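Local coordinates for periplasmic binding protein (Veillonella parvula, PDB 4N01) that probably binds a solute in the periplasm, perhaps a metal chelate such as a siderophore or cobalamin, for uptake by an ABC transporter, at residues A[277-280]-A[281-284]. Numbering follows the deposited sequence.
Sequences RNDD and DFQQ
D279 CG sits between its backbone N and carbonyl carbon (chi1 69°), and the Q283 side chain bends at chi2 (-62°). The bend carries the amide back to the D279 carboxylate, one turn earlier. Q283 NE2 donates to D279 OD2 at 2.9 Å, and the bond is nearly straight. The oxygen lies in the Q283 amide plane, but the donor comes from above the carboxylate plane. The helical i to i+4 hydrogen bond from Q283 N to D279 O (2.9 Å) links the same two residues. D279 OD2 also lies 3.8 Å from F282 CD2, at the ring edge and in its plane. Replacing D279 by alanine removes this acceptor and is likely to leave the Q283 amide freer to turn. At the helix start, N278 OD1 accepts from D280 N (3.0 Å), an Asx turn. Water 1 accepts from D281 N (2.9 Å) and lies 3.1 Å from N278 O. D281 OD2 accepts from Y272 N and forms a salt bridge with K285 NZ. F282 packs on F306 and R308 of strand 306-309, which ties the start of helix 280-290 to the sheet. The N-cap residue D279 makes no side-chain capping bond, yet its charge should still suit the helix dipole, while Q283 binds it as a neutral donor.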
ATOM      1  N   ARG A 277      10.194   1.632 -16.740  1.00 69.27           N
ATOM      2  CA  ARG A 277      10.455   1.826 -18.164  1.00 63.46           C
ATOM      3  C   ARG A 277       9.975   0.631 -18.977  1.00 55.83           C
ATOM      4  O   ARG A 277      10.131   0.595 -20.200  1.00 58.34           O
ATOM      5  CB  ARG A 277      11.950   2.031 -18.410  1.00 62.32           C
ATOM      6  CG  ARG A 277      12.518   3.279 -17.780  1.00 63.10           C
ATOM      7  CD  ARG A 277      14.016   3.334 -17.983  1.00 67.44           C
ATOM      8  NE  ARG A 277      14.636   4.308 -17.098  1.00 71.07           N
ATOM      9  CZ  ARG A 277      15.901   4.260 -16.698  1.00 75.06           C
ATOM     10  NH1 ARG A 277      16.697   3.278 -17.105  1.00 73.06           N
ATOM     11  NH2 ARG A 277      16.364   5.195 -15.886  1.00 78.03           N
ATOM     12  N   ASN A 278       9.399  -0.349 -18.290  1.00 43.99           N
ATOM     13  CA  ASN A 278       8.915  -1.552 -18.939  1.00 43.20           C
ATOM     14  C   ASN A 278       7.474  -1.825 -18.523  1.00 34.79           C
ATOM     15  O   ASN A 278       7.188  -2.089 -17.353  1.00 32.77           O
ATOM     16  CB  ASN A 278       9.827  -2.733 -18.592  1.00 49.15           C
ATOM     17  CG  ASN A 278       9.425  -4.011 -19.292  1.00 58.04           C
ATOM     18  OD1 ASN A 278       8.414  -4.621 -18.947  1.00 64.67           O
ATOM     19  ND2 ASN A 278      10.228  -4.442 -20.262  1.00 54.89           N
ATOM     20  N   ASP A 279       6.553  -1.734 -19.474  1.00 30.67           N
ATOM     21  CA  ASP A 279       5.163  -2.026 -19.164  1.00 28.58           C
ATOM     22  C   ASP A 279       4.731  -3.336 -19.823  1.00 27.54           C
ATOM     23  O   ASP A 279       3.567  -3.509 -20.162  1.00 24.57           O
ATOM     24  CB  ASP A 279       4.247  -0.857 -19.566  1.00 29.94           C
ATOM     25  CG  ASP A 279       4.134  -0.690 -21.073  1.00 35.57           C
ATOM     26  OD1 ASP A 279       5.035  -1.155 -21.804  1.00 35.54           O
ATOM     27  OD2 ASP A 279       3.130  -0.090 -21.527  1.00 38.58           O
ATOM     28  N   ASP A 280       5.676  -4.258 -20.000  1.00 23.78           N
ATOM     29  CA  ASP A 280       5.372  -5.532 -20.652  1.00 24.36           C
ATOM     30  C   ASP A 280       4.284  -6.320 -19.935  1.00 22.87           C
ATOM     31  O   ASP A 280       3.403  -6.884 -20.580  1.00 25.50           O
ATOM     32  CB  ASP A 280       6.621  -6.398 -20.767  1.00 34.57           C
ATOM     33  CG  ASP A 280       7.708  -5.746 -21.594  1.00 49.94           C
ATOM     34  OD1 ASP A 280       7.396  -4.844 -22.404  1.00 52.19           O
ATOM     35  OD2 ASP A 280       8.881  -6.142 -21.424  1.00 57.51           O
ATOM     36  N   ASP A 281       4.339  -6.363 -18.604  1.00 20.27           N
ATOM     37  CA  ASP A 281       3.308  -7.067 -17.835  1.00 21.48           C
ATOM     38  C   ASP A 281       1.937  -6.420 -18.046  1.00 19.72           C
ATOM     39  O   ASP A 281       0.920  -7.106 -18.166  1.00 23.84           O
ATOM     40  CB  ASP A 281       3.657  -7.090 -16.337  1.00 23.22           C
ATOM     41  CG  ASP A 281       2.747  -8.016 -15.533  1.00 30.44           C
ATOM     42  OD1 ASP A 281       2.592  -9.200 -15.921  1.00 27.75           O
ATOM     43  OD2 ASP A 281       2.178  -7.564 -14.504  1.00 24.05           O
ATOM     44  N   PHE A 282       1.920  -5.092 -18.075  1.00 22.76           N
ATOM     45  CA  PHE A 282       0.692  -4.325 -18.280  1.00 17.07           C
ATOM     46  C   PHE A 282       0.119  -4.685 -19.645  1.00 18.56           C
ATOM     47  O   PHE A 282      -1.064  -5.015 -19.773  1.00 19.62           O
ATOM     48  CB  PHE A 282       1.040  -2.828 -18.206  1.00 24.40           C
ATOM     49  CG  PHE A 282      -0.098  -1.898 -18.546  1.00 18.23           C
ATOM     50  CD1 PHE A 282      -1.303  -1.961 -17.869  1.00 17.58           C
ATOM     51  CD2 PHE A 282       0.072  -0.915 -19.516  1.00 20.83           C
ATOM     52  CE1 PHE A 282      -2.347  -1.076 -18.171  1.00 19.03           C
ATOM     53  CE2 PHE A 282      -0.969  -0.027 -19.831  1.00 21.81           C
ATOM     54  CZ  PHE A 282      -2.174  -0.110 -19.156  1.00 17.14           C
ATOM     55  N   GLN A 283       0.974  -4.661 -20.664  1.00 17.61           N
ATOM     56  CA  GLN A 283       0.515  -4.918 -22.026  1.00 17.32           C
ATOM     57  C   GLN A 283       0.045  -6.348 -22.226  1.00 22.57           C
ATOM     58  O   GLN A 283      -0.927  -6.579 -22.936  1.00 23.79           O
ATOM     59  CB  GLN A 283       1.599  -4.584 -23.048  1.00 23.63           C
ATOM     60  CG  GLN A 283       1.963  -3.107 -23.090  1.00 27.88           C
ATOM     61  CD  GLN A 283       0.791  -2.223 -23.484  1.00 26.10           C
ATOM     62  OE1 GLN A 283      -0.122  -2.655 -24.185  1.00 31.01           O
ATOM     63  NE2 GLN A 283       0.822  -0.971 -23.039  1.00 28.82           N
ATOM     64  N   GLN A 284       0.740  -7.309 -21.625  1.00 21.39           N
ATOM     65  CA  GLN A 284       0.313  -8.704 -21.707  1.00 19.81           C
ATOM     66  C   GLN A 284      -1.057  -8.893 -21.064  1.00 17.50           C
ATOM     67  O   GLN A 284      -1.881  -9.671 -21.558  1.00 20.98           O
ATOM     68  CB  GLN A 284       1.318  -9.627 -21.018  1.00 23.68           C
ATOM     69  CG  GLN A 284       2.680  -9.684 -21.671  1.00 38.72           C
ATOM     70  CD  GLN A 284       3.674 -10.482 -20.850  1.00 49.38           C
ATOM     71  OE1 GLN A 284       3.314 -11.081 -19.835  1.00 54.37           O
ATOM     72  NE2 GLN A 284       4.930 -10.494 -21.284  1.00 52.91           N
TER
HETATM   73  O   HOH W   1       6.106  -4.925 -16.884  1.00 25.71           O